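Local coordinates for histidine triad protein (Plasmodium falciparum 3D7, PDB 5CS2) that probably hydrolyses diadenosine triphosphate to AMP and ADP as a FHIT-like member of the histidine triad family, and binds the natural product cyclomarin A, at residues K32-I37 with E182-E187; Y23-Y28 with L57-K62; F84-M89 with T96-A101. All coordinates share one frame; numbering follows the deposited sequence.

In the fold
All three contacts pack elements onto the five-stranded antiparallel sheet of the HIT fold. Interaction 1 joins its edge strand 35-38 to the C-terminal helix, interaction 2 holds a small hairpin over the inner strand 56-60, and interaction 3 pairs helix 72-93 with strand 97-104, the last strand of the sheet within this chain. The centre of interaction 1 is about 15 Å from that of interaction 2 and about 18 Å from that of interaction 3. Side chains still link them: Val35 packs on Tyr23, Phe36 on Met85 and Leu58 on Met85. Interaction 2 lies nearest the predicted catalytic centre, the Phe25 side chain being about 4 Å from that of His116, the predicted nucleotidylated histidine.

Interaction 1: K32-I37 with E182-E187; sequences KREVFI and EQMEEE
Arg33 and Glu185 bring the 3-10 turn ahead of edge strand 35-38 of the HIT-fold sheet against the C-terminal helix 181-199, with the CA atoms of Arg33 and Glu185 5.2 Å apart. At this spacing the main chains meet through a CA-H...O contact: Glu185 CA lies 3.5 Å from Arg33 O, nearly straight at the hydrogen (170°). The same carbonyl receives a hydrogen bond of 2.7 Å from a water to Arg33 O, and that water also donates to Glu185 O, bridging two backbone oxygens that could not bond to each other.

The Glu185 side chain is extended, with CG trans to its own N (chi1 -179°), which brings its carboxylate onto the aliphatic part of Arg33; Glu185 OE2 is 3.4 Å from Arg33 CD. The guanidinium and carboxylate planes stand almost perpendicular, 83° apart, and Arg33 NH1 stays 4.5 Å from Glu185 OE1, beyond a salt bridge. A second water spans this gap. It lies in the guanidinium plane at its edge, accepts from Arg33 NH1 at 2.9 Å, and donates to Glu185 OE1 at 2.7 Å. The direct ion pair of Arg33 is made instead by NH2 with Asp31.

Deeper in the contact, buried Met184 lays its methyl and sulfur against the Glu34 carboxylate, the two side chains crossing at a slant. Glu34 OE2 comes to 3.2 Å from Met184 CE. The apolar packing of Met184 is on Val46 of strand 42-46, and it also touches Asn48 in the loop that follows.

No direct hydrogen bond joins the two segments. Their polar cohesion is largely water-mediated, with the opposite charges of Arg33 and Glu185 probably adding a modest attraction on the exposed side, where Arg33 lies.

Interaction 2: Y23-Y28 with L57-K62; sequences YEFGIY and LLTTLK
Phe25 and Thr59 lie across from each other with CA atoms 7.5 Å apart, and Tyr23 faces Leu61 at a CA-CA distance of 6.9 Å: the hairpin of segment 23-28 sits over strand 56-60 of the HIT-fold sheet without pairing with it. A type II' turn from Phe25 to Tyr28 closes this hairpin, with Gly26 at the positive-phi position. Two reciprocal backbone bonds hold the turn, Phe25 N to Tyr28 O and Tyr28 N to Phe25 O.

A water fills the gap between the main chains, accepting from Glu24 N at 2.9 Å and donating to Leu61 O at 2.8 Å. Residue His114 of the histidine triad motif makes a second bridge, its ring nitrogens bonded to Gly26 N on one segment and Thr60 O on the other.

The side-chain contact is made mainly by the Phe25 ring. With CG trans to the backbone N (chi1 -178°), the ring reaches toward the strand, and Phe25 CD1 meets Thr59 OG1 at 3.9 Å. That hydroxyl is committed elsewhere, donating to Val115 O, which fixes its rotation beside the ring. Phe25 also makes edge-to-face contacts with Phe45 and with His116, the predicted nucleotidylated histidine, and touches Val112, a predicted substrate-binding residue; it therefore forms part of the packing around the active site.

At the other end Tyr23 CE1 approaches Leu61 CD2 at 4.4 Å, a looser apolar contact. The phenol is held by Thr38 OG1 and Ser20 N, and its ring packs edge-to-face on Tyr43.

At the end of the strand, Thr60 OG1 donates to Lys62 O of the following loop at 2.7 Å, meeting the carbonyl at a C=O...donor angle of 157° and tilted 22° out of its plane.

Interaction 3: F84-M89 with T96-A101; sequences FMCYIM and TDFSIA
Cys86 of helix 72-93 sits over a face of the Phe98 ring, the tight centre of a helix-on-sheet contact in the HIT fold; the short helix and strand axes run roughly antiparallel (142°) and come within 9.6 Å. Both atoms of the Cys86 side chain share that face. Cys86 CB lies 4.2 Å from the Phe98 ring centroid, a CH-pi contact 13° off the normal, and Cys86 SG makes a sulfur-aromatic contact 4.4 Å from the same centroid. With SG trans to the carbonyl carbon (chi1 -72°), the thiol points at the strand and also meets Ile100, Cys86 SG to Ile100 CD1 at 3.7 Å. Met89 joins this packing through CB alone, 3.9 Å from Phe98 CE1, while its bent chain turns off toward Ile56 and Ile191.

On the solvent side, exposed Thr96 in the loop before the strand bonds through OG1 to Asp97 OD1, while Asp97 OD2 is held by Glu107 N of the second subunit. Phe98 and Ile100 pair with an antiparallel strand of that subunit, continuing the sheet through the dimer. Back in the packed core, the ring's far end closes on the helix backbone, Phe98 CZ lying 3.0 Å from Cys86 O.

Interaction 1: K32-I37 with E182-E187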
loop_
_atom_site.group_PDB
_atom_site.type_symbol
_atom_site.label_atom_id
_atom_site.label_comp_id
_atom_site.label_asym_id
_atom_site.label_seq_id
_atom_site.Cartn_x
_atom_site.Cartn_y
_atom_site.Cartn_z
ATOM N N LYS A 32 -17.832 -17.442 1.457
ATOM C CA LYS A 32 -17.183 -17.497 2.783
ATOM C C LYS A 32 -16.024 -18.496 2.842
ATOM O O LYS A 32 -15.085 -18.274 3.627
ATOM C CB LYS A 32 -18.221 -17.790 3.885
ATOM C CG LYS A 32 -18.868 -19.169 3.766
ATOM C CD LYS A 32 -19.989 -19.346 4.794
ATOM C CE LYS A 32 -20.725 -20.643 4.570
ATOM N NZ LYS A 32 -21.958 -20.723 5.399
ATOM N N ARG A 33 -16.070 -19.579 2.022
ATOM C CA ARG A 33 -15.021 -20.596 1.920
ATOM C C ARG A 33 -13.716 -20.041 1.343
ATOM O O ARG A 33 -12.671 -20.673 1.477
ATOM C CB ARG A 33 -15.482 -21.811 1.075
ATOM C CG ARG A 33 -16.485 -22.703 1.808
ATOM C CD ARG A 33 -17.046 -23.779 0.885
ATOM N NE ARG A 33 -17.935 -23.175 -0.107
ATOM C CZ ARG A 33 -18.515 -23.822 -1.111
ATOM N NH1 ARG A 33 -18.304 -25.124 -1.285
ATOM N NH2 ARG A 33 -19.301 -23.172 -1.956
ATOM N N GLU A 34 -13.790 -18.885 0.648
ATOM C CA GLU A 34 -12.597 -18.307 0.010
ATOM C C GLU A 34 -11.910 -17.239 0.861
ATOM O O GLU A 34 -10.844 -16.754 0.479
ATOM C CB GLU A 34 -12.998 -17.696 -1.350
ATOM C CG GLU A 34 -13.704 -18.682 -2.270
ATOM C CD GLU A 34 -14.344 -18.068 -3.505
ATOM O OE1 GLU A 34 -14.446 -16.820 -3.584
ATOM O OE2 GLU A 34 -14.766 -18.843 -4.393
ATOM N N VAL A 35 -12.504 -16.891 1.978
ATOM C CA VAL A 35 -12.058 -15.837 2.889
ATOM C C VAL A 35 -11.170 -16.464 3.966
ATOM O O VAL A 35 -11.588 -17.405 4.620
ATOM C CB VAL A 35 -13.252 -15.077 3.511
ATOM C CG1 VAL A 35 -12.791 -14.045 4.539
ATOM C CG2 VAL A 35 -14.113 -14.422 2.420
ATOM N N PHE A 36 -9.986 -15.931 4.156
ATOM C CA PHE A 36 -9.079 -16.485 5.186
ATOM C C PHE A 36 -8.975 -15.596 6.434
ATOM O O PHE A 36 -8.439 -16.042 7.450
ATOM C CB PHE A 36 -7.716 -16.801 4.582
ATOM C CG PHE A 36 -7.124 -15.670 3.770
ATOM C CD1 PHE A 36 -6.556 -14.561 4.399
ATOM C CD2 PHE A 36 -7.120 -15.721 2.380
ATOM C CE1 PHE A 36 -6.027 -13.498 3.642
ATOM C CE2 PHE A 36 -6.543 -14.686 1.628
ATOM C CZ PHE A 36 -6.021 -13.574 2.261
ATOM N N ILE A 37 -9.425 -14.311 6.371
ATOM C CA ILE A 37 -9.363 -13.451 7.539
ATOM C C ILE A 37 -10.391 -12.333 7.398
ATOM O O ILE A 37 -10.574 -11.820 6.298
ATOM C CB ILE A 37 -7.921 -12.851 7.763
ATOM C CG1 ILE A 37 -7.801 -12.140 9.133
ATOM C CG2 ILE A 37 -7.497 -11.910 6.600
ATOM C CD1 ILE A 37 -6.293 -11.948 9.640
ATOM N N GLU A 182 -13.083 -25.691 -4.950
ATOM C CA GLU A 182 -12.318 -26.714 -4.234
ATOM C C GLU A 182 -10.893 -26.248 -3.962
ATOM O O GLU A 182 -10.461 -26.299 -2.817
ATOM C CB GLU A 182 -12.312 -28.059 -4.995
ATOM C CG GLU A 182 -13.688 -28.685 -5.166
ATOM C CD GLU A 182 -14.245 -28.562 -6.571
ATOM O OE1 GLU A 182 -13.985 -29.468 -7.395
ATOM O OE2 GLU A 182 -14.930 -27.552 -6.853
ATOM N N GLN A 183 -10.174 -25.791 -5.005
ATOM C CA GLN A 183 -8.789 -25.307 -4.893
ATOM C C GLN A 183 -8.715 -24.061 -4.021
ATOM O O GLN A 183 -7.802 -23.935 -3.201
ATOM C CB GLN A 183 -8.176 -25.015 -6.275
ATOM C CG GLN A 183 -7.905 -26.265 -7.112
ATOM C CD GLN A 183 -7.463 -25.954 -8.522
ATOM O OE1 GLN A 183 -8.043 -25.112 -9.223
ATOM N NE2 GLN A 183 -6.447 -26.663 -8.988
ATOM N N MET A 184 -9.687 -23.145 -4.194
ATOM C CA MET A 184 -9.769 -21.903 -3.436
ATOM C C MET A 184 -10.043 -22.142 -1.964
ATOM O O MET A 184 -9.400 -21.512 -1.130
ATOM C CB MET A 184 -10.796 -20.962 -4.057
ATOM C CG MET A 184 -10.339 -20.373 -5.369
ATOM S SD MET A 184 -11.378 -18.985 -5.858
ATOM C CE MET A 184 -12.751 -19.880 -6.594
ATOM N N GLU A 185 -10.991 -23.058 -1.641
ATOM C CA GLU A 185 -11.299 -23.434 -0.269
ATOM C C GLU A 185 -10.045 -24.048 0.361
ATOM O O GLU A 185 -9.723 -23.718 1.505
ATOM C CB GLU A 185 -12.480 -24.421 -0.214
ATOM C CG GLU A 185 -12.887 -24.850 1.190
ATOM C CD GLU A 185 -14.064 -25.808 1.254
ATOM O OE1 GLU A 185 -14.313 -26.530 0.259
ATOM O OE2 GLU A 185 -14.734 -25.844 2.310
ATOM N N GLU A 186 -9.343 -24.913 -0.383
ATOM C CA GLU A 186 -8.123 -25.567 0.100
ATOM C C GLU A 186 -7.055 -24.514 0.433
ATOM O O GLU A 186 -6.471 -24.560 1.523
ATOM C CB GLU A 186 -7.605 -26.589 -0.930
ATOM C CG GLU A 186 -6.280 -27.249 -0.575
ATOM C CD GLU A 186 -5.782 -28.323 -1.530
ATOM O OE1 GLU A 186 -6.123 -28.266 -2.735
ATOM O OE2 GLU A 186 -5.022 -29.208 -1.073
ATOM N N GLU A 187 -6.848 -23.541 -0.478
ATOM C CA GLU A 187 -5.874 -22.468 -0.260
ATOM C C GLU A 187 -6.281 -21.584 0.906
ATOM O O GLU A 187 -5.439 -21.295 1.761
ATOM C CB GLU A 187 -5.627 -21.634 -1.524
ATOM C CG GLU A 187 -4.423 -20.719 -1.334
ATOM C CD GLU A 187 -3.887 -19.980 -2.544
ATOM O OE1 GLU A 187 -3.661 -20.636 -3.587
ATOM O OE2 GLU A 187 -3.579 -18.772 -2.407
HETATM O O HOH W 1 -11.940 -22.384 3.375
HETATM O O HOH W 2 -16.952 -27.089 0.346
#

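Interaction 2: Y23-Y28 with L57-K62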
loop_
_atom_site.group_PDB
_atom_site.type_symbol
_atom_site.label_atom_id
_atom_site.label_comp_id
_atom_site.label_asym_id
_atom_site.label_seq_id
_atom_site.Cartn_x
_atom_site.Cartn_y
_atom_site.Cartn_z
ATOM N N TYR A 23 -19.913 -11.124 2.345
ATOM C CA TYR A 23 -18.696 -10.536 1.800
ATOM C C TYR A 23 -18.967 -9.956 0.427
ATOM O O TYR A 23 -19.057 -10.688 -0.552
ATOM C CB TYR A 23 -17.601 -11.599 1.724
ATOM C CG TYR A 23 -17.170 -12.039 3.099
ATOM C CD1 TYR A 23 -16.191 -11.345 3.794
ATOM C CD2 TYR A 23 -17.692 -13.191 3.680
ATOM C CE1 TYR A 23 -15.770 -11.755 5.051
ATOM C CE2 TYR A 23 -17.301 -13.595 4.958
ATOM C CZ TYR A 23 -16.323 -12.881 5.630
ATOM O OH TYR A 23 -15.941 -13.227 6.905
ATOM N N GLU A 24 -19.086 -8.644 0.375
ATOM C CA GLU A 24 -19.334 -7.943 -0.887
ATOM C C GLU A 24 -18.017 -7.484 -1.479
ATOM O O GLU A 24 -17.149 -7.001 -0.744
ATOM C CB GLU A 24 -20.204 -6.701 -0.648
ATOM C CG GLU A 24 -21.670 -6.979 -0.347
ATOM C CD GLU A 24 -22.498 -5.743 -0.034
ATOM O OE1 GLU A 24 -21.999 -4.611 -0.242
ATOM O OE2 GLU A 24 -23.647 -5.908 0.437
ATOM N N PHE A 25 -17.873 -7.629 -2.800
ATOM C CA PHE A 25 -16.706 -7.117 -3.502
ATOM C C PHE A 25 -17.234 -6.487 -4.802
ATOM O O PHE A 25 -17.430 -7.203 -5.768
ATOM C CB PHE A 25 -15.715 -8.241 -3.792
ATOM C CG PHE A 25 -14.445 -7.805 -4.477
ATOM C CD1 PHE A 25 -13.736 -6.692 -4.025
ATOM C CD2 PHE A 25 -13.933 -8.530 -5.550
ATOM C CE1 PHE A 25 -12.543 -6.307 -4.651
ATOM C CE2 PHE A 25 -12.716 -8.174 -6.147
ATOM C CZ PHE A 25 -12.030 -7.064 -5.694
ATOM N N GLY A 26 -17.461 -5.173 -4.787
ATOM C CA GLY A 26 -18.067 -4.502 -5.942
ATOM C C GLY A 26 -19.489 -5.042 -6.063
ATOM O O GLY A 26 -20.173 -5.207 -5.048
ATOM N N ILE A 27 -19.914 -5.373 -7.275
ATOM C CA ILE A 27 -21.261 -5.959 -7.498
ATOM C C ILE A 27 -21.254 -7.475 -7.164
ATOM O O ILE A 27 -22.295 -8.137 -7.297
ATOM C CB ILE A 27 -21.698 -5.763 -8.990
ATOM C CG1 ILE A 27 -20.715 -6.475 -9.952
ATOM C CG2 ILE A 27 -21.925 -4.277 -9.314
ATOM C CD1 ILE A 27 -21.021 -6.453 -11.503
ATOM N N TYR A 28 -20.066 -8.036 -6.857
ATOM C CA TYR A 28 -19.884 -9.473 -6.628
ATOM C C TYR A 28 -19.981 -9.857 -5.164
ATOM O O TYR A 28 -20.005 -8.999 -4.276
ATOM C CB TYR A 28 -18.576 -9.983 -7.244
ATOM C CG TYR A 28 -18.449 -9.652 -8.713
ATOM C CD1 TYR A 28 -19.235 -10.296 -9.661
ATOM C CD2 TYR A 28 -17.595 -8.641 -9.150
ATOM C CE1 TYR A 28 -19.141 -9.985 -11.013
ATOM C CE2 TYR A 28 -17.466 -8.342 -10.507
ATOM C CZ TYR A 28 -18.250 -9.012 -11.433
ATOM O OH TYR A 28 -18.180 -8.722 -12.771
ATOM N N LEU A 57 -6.104 -11.141 -2.216
ATOM C CA LEU A 57 -6.730 -9.810 -2.256
ATOM C C LEU A 57 -7.184 -9.397 -0.883
ATOM O O LEU A 57 -7.705 -10.229 -0.136
ATOM C CB LEU A 57 -7.945 -9.854 -3.216
ATOM C CG LEU A 57 -7.631 -10.292 -4.651
ATOM C CD1 LEU A 57 -8.881 -10.677 -5.400
ATOM C CD2 LEU A 57 -6.808 -9.250 -5.384
ATOM N N LEU A 58 -7.043 -8.101 -0.557
ATOM C CA LEU A 58 -7.555 -7.541 0.696
ATOM C C LEU A 58 -8.524 -6.439 0.311
ATOM O O LEU A 58 -8.209 -5.661 -0.590
ATOM C CB LEU A 58 -6.458 -6.917 1.565
ATOM C CG LEU A 58 -5.231 -7.789 1.868
ATOM C CD1 LEU A 58 -4.369 -7.109 2.897
ATOM C CD2 LEU A 58 -5.602 -9.139 2.432
ATOM N N THR A 59 -9.691 -6.382 0.957
ATOM C CA THR A 59 -10.637 -5.327 0.597
ATOM C C THR A 59 -11.346 -4.838 1.823
ATOM O O THR A 59 -11.274 -5.480 2.879
ATOM C CB THR A 59 -11.581 -5.793 -0.540
ATOM O OG1 THR A 59 -12.269 -4.655 -1.090
ATOM C CG2 THR A 59 -12.609 -6.762 -0.075
ATOM N N THR A 60 -12.067 -3.719 1.697
ATOM C CA THR A 60 -12.826 -3.160 2.809
ATOM C C THR A 60 -14.166 -3.866 2.909
ATOM O O THR A 60 -14.692 -4.294 1.893
ATOM C CB THR A 60 -13.051 -1.656 2.602
ATOM O OG1 THR A 60 -13.529 -1.495 1.268
ATOM C CG2 THR A 60 -11.768 -0.839 2.809
ATOM N N LEU A 61 -14.711 -4.015 4.125
ATOM C CA LEU A 61 -16.007 -4.679 4.291
ATOM C C LEU A 61 -17.103 -3.781 3.685
ATOM O O LEU A 61 -18.062 -4.288 3.092
ATOM C CB LEU A 61 -16.282 -4.957 5.784
ATOM C CG LEU A 61 -15.531 -6.147 6.397
ATOM C CD1 LEU A 61 -15.464 -6.045 7.922
ATOM C CD2 LEU A 61 -16.119 -7.483 5.963
ATOM N N LYS A 62 -16.922 -2.451 3.814
ATOM C CA LYS A 62 -17.809 -1.442 3.228
ATOM C C LYS A 62 -17.345 -1.141 1.801
ATOM O O LYS A 62 -16.153 -0.917 1.574
ATOM C CB LYS A 62 -17.835 -0.166 4.093
ATOM C CG LYS A 62 -18.812 0.889 3.571
ATOM C CD LYS A 62 -19.374 1.806 4.658
ATOM C CE LYS A 62 -20.399 2.783 4.105
ATOM N NZ LYS A 62 -21.625 2.101 3.589
HETATM O O HOH W 3 -18.482 -7.073 2.688
#

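Interaction 3: F84-M89 with T96-A101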
loop_
_atom_site.group_PDB
_atom_site.type_symbol
_atom_site.label_atom_id
_atom_site.label_comp_id
_atom_site.label_asym_id
_atom_site.label_seq_id
_atom_site.Cartn_x
_atom_site.Cartn_y
_atom_site.Cartn_z
ATOM N N PHE A 84 0.682 -7.726 7.867
ATOM C CA PHE A 84 0.460 -9.009 8.550
ATOM C C PHE A 84 0.394 -10.140 7.521
ATOM O O PHE A 84 1.014 -11.188 7.724
ATOM C CB PHE A 84 -0.824 -8.960 9.384
ATOM C CG PHE A 84 -1.182 -10.283 10.040
ATOM C CD1 PHE A 84 -0.483 -10.734 11.161
ATOM C CD2 PHE A 84 -2.157 -11.111 9.486
ATOM C CE1 PHE A 84 -0.804 -11.957 11.762
ATOM C CE2 PHE A 84 -2.444 -12.363 10.062
ATOM C CZ PHE A 84 -1.784 -12.760 11.211
ATOM N N MET A 85 -0.381 -9.952 6.401
ATOM C CA MET A 85 -0.510 -10.999 5.393
ATOM C C MET A 85 0.766 -11.256 4.610
ATOM O O MET A 85 1.018 -12.396 4.256
ATOM C CB MET A 85 -1.700 -10.738 4.454
ATOM C CG MET A 85 -3.048 -10.932 5.132
ATOM S SD MET A 85 -3.252 -12.547 6.016
ATOM C CE MET A 85 -2.793 -13.641 4.839
ATOM N N CYS A 86 1.638 -10.230 4.414
ATOM C CA CYS A 86 2.928 -10.478 3.781
ATOM C C CYS A 86 3.770 -11.362 4.689
ATOM O O CYS A 86 4.458 -12.247 4.192
ATOM C CB CYS A 86 3.649 -9.182 3.450
ATOM S SG CYS A 86 2.897 -8.302 2.083
ATOM N N TYR A 87 3.660 -11.165 6.003
ATOM C CA TYR A 87 4.362 -12.027 6.973
ATOM C C TYR A 87 3.860 -13.480 6.866
ATOM O O TYR A 87 4.658 -14.391 6.659
ATOM C CB TYR A 87 4.187 -11.490 8.389
ATOM C CG TYR A 87 4.842 -12.339 9.463
ATOM C CD1 TYR A 87 6.228 -12.324 9.648
ATOM C CD2 TYR A 87 4.085 -13.179 10.273
ATOM C CE1 TYR A 87 6.832 -13.080 10.655
ATOM C CE2 TYR A 87 4.684 -13.969 11.257
ATOM C CZ TYR A 87 6.053 -13.900 11.454
ATOM O OH TYR A 87 6.640 -14.649 12.445
ATOM N N ILE A 88 2.526 -13.681 6.913
ATOM C CA ILE A 88 1.926 -15.024 6.804
ATOM C C ILE A 88 2.282 -15.702 5.497
ATOM O O ILE A 88 2.747 -16.842 5.511
ATOM C CB ILE A 88 0.372 -14.916 6.988
ATOM C CG1 ILE A 88 -0.017 -14.410 8.407
ATOM C CG2 ILE A 88 -0.318 -16.255 6.636
ATOM C CD1 ILE A 88 0.528 -15.264 9.665
ATOM N N MET A 89 2.042 -15.019 4.350
ATOM C CA MET A 89 2.317 -15.572 3.030
ATOM C C MET A 89 3.797 -15.883 2.852
ATOM O O MET A 89 4.139 -16.848 2.159
ATOM C CB MET A 89 1.782 -14.688 1.895
ATOM C CG MET A 89 0.276 -14.403 1.971
ATOM S SD MET A 89 -0.776 -15.890 1.995
ATOM C CE MET A 89 -0.709 -16.343 0.345
ATOM N N THR A 96 10.485 -14.070 0.747
ATOM C CA THR A 96 10.606 -12.830 1.474
ATOM C C THR A 96 10.126 -11.705 0.531
ATOM O O THR A 96 10.079 -10.564 0.968
ATOM C CB THR A 96 12.086 -12.605 1.848
ATOM O OG1 THR A 96 12.854 -12.503 0.646
ATOM C CG2 THR A 96 12.648 -13.737 2.743
ATOM N N ASP A 97 9.877 -12.015 -0.760
ATOM C CA ASP A 97 9.560 -10.994 -1.766
ATOM C C ASP A 97 8.118 -10.995 -2.232
ATOM O O ASP A 97 7.539 -12.053 -2.481
ATOM C CB ASP A 97 10.492 -11.103 -2.972
ATOM C CG ASP A 97 11.982 -11.009 -2.652
ATOM O OD1 ASP A 97 12.328 -10.661 -1.484
ATOM O OD2 ASP A 97 12.797 -11.254 -3.568
ATOM N N PHE A 98 7.539 -9.779 -2.354
ATOM C CA PHE A 98 6.132 -9.628 -2.726
ATOM C C PHE A 98 5.945 -8.426 -3.617
ATOM O O PHE A 98 6.657 -7.432 -3.462
ATOM C CB PHE A 98 5.260 -9.376 -1.468
ATOM C CG PHE A 98 5.386 -10.432 -0.405
ATOM C CD1 PHE A 98 4.584 -11.570 -0.441
ATOM C CD2 PHE A 98 6.375 -10.349 0.561
ATOM C CE1 PHE A 98 4.759 -12.592 0.490
ATOM C CE2 PHE A 98 6.551 -11.375 1.495
ATOM C CZ PHE A 98 5.738 -12.482 1.450
ATOM N N SER A 99 4.973 -8.510 -4.504
ATOM C CA SER A 99 4.488 -7.368 -5.287
ATOM C C SER A 99 3.209 -6.964 -4.553
ATOM O O SER A 99 2.328 -7.804 -4.296
ATOM C CB SER A 99 4.170 -7.739 -6.732
ATOM O OG SER A 99 5.337 -8.062 -7.462
ATOM N N ILE A 100 3.155 -5.713 -4.102
ATOM C CA ILE A 100 2.002 -5.224 -3.365
ATOM C C ILE A 100 1.433 -4.078 -4.175
ATOM O O ILE A 100 2.192 -3.180 -4.549
ATOM C CB ILE A 100 2.366 -4.798 -1.932
ATOM C CG1 ILE A 100 3.146 -5.930 -1.159
ATOM C CG2 ILE A 100 1.121 -4.309 -1.177
ATOM C CD1 ILE A 100 3.871 -5.355 0.034
ATOM N N ALA A 101 0.130 -4.096 -4.481
ATOM C CA ALA A 101 -0.383 -3.008 -5.334
ATOM C C ALA A 101 -1.842 -2.736 -5.204
ATOM O O ALA A 101 -2.623 -3.657 -4.955
ATOM C CB ALA A 101 -0.073 -3.279 -6.786
#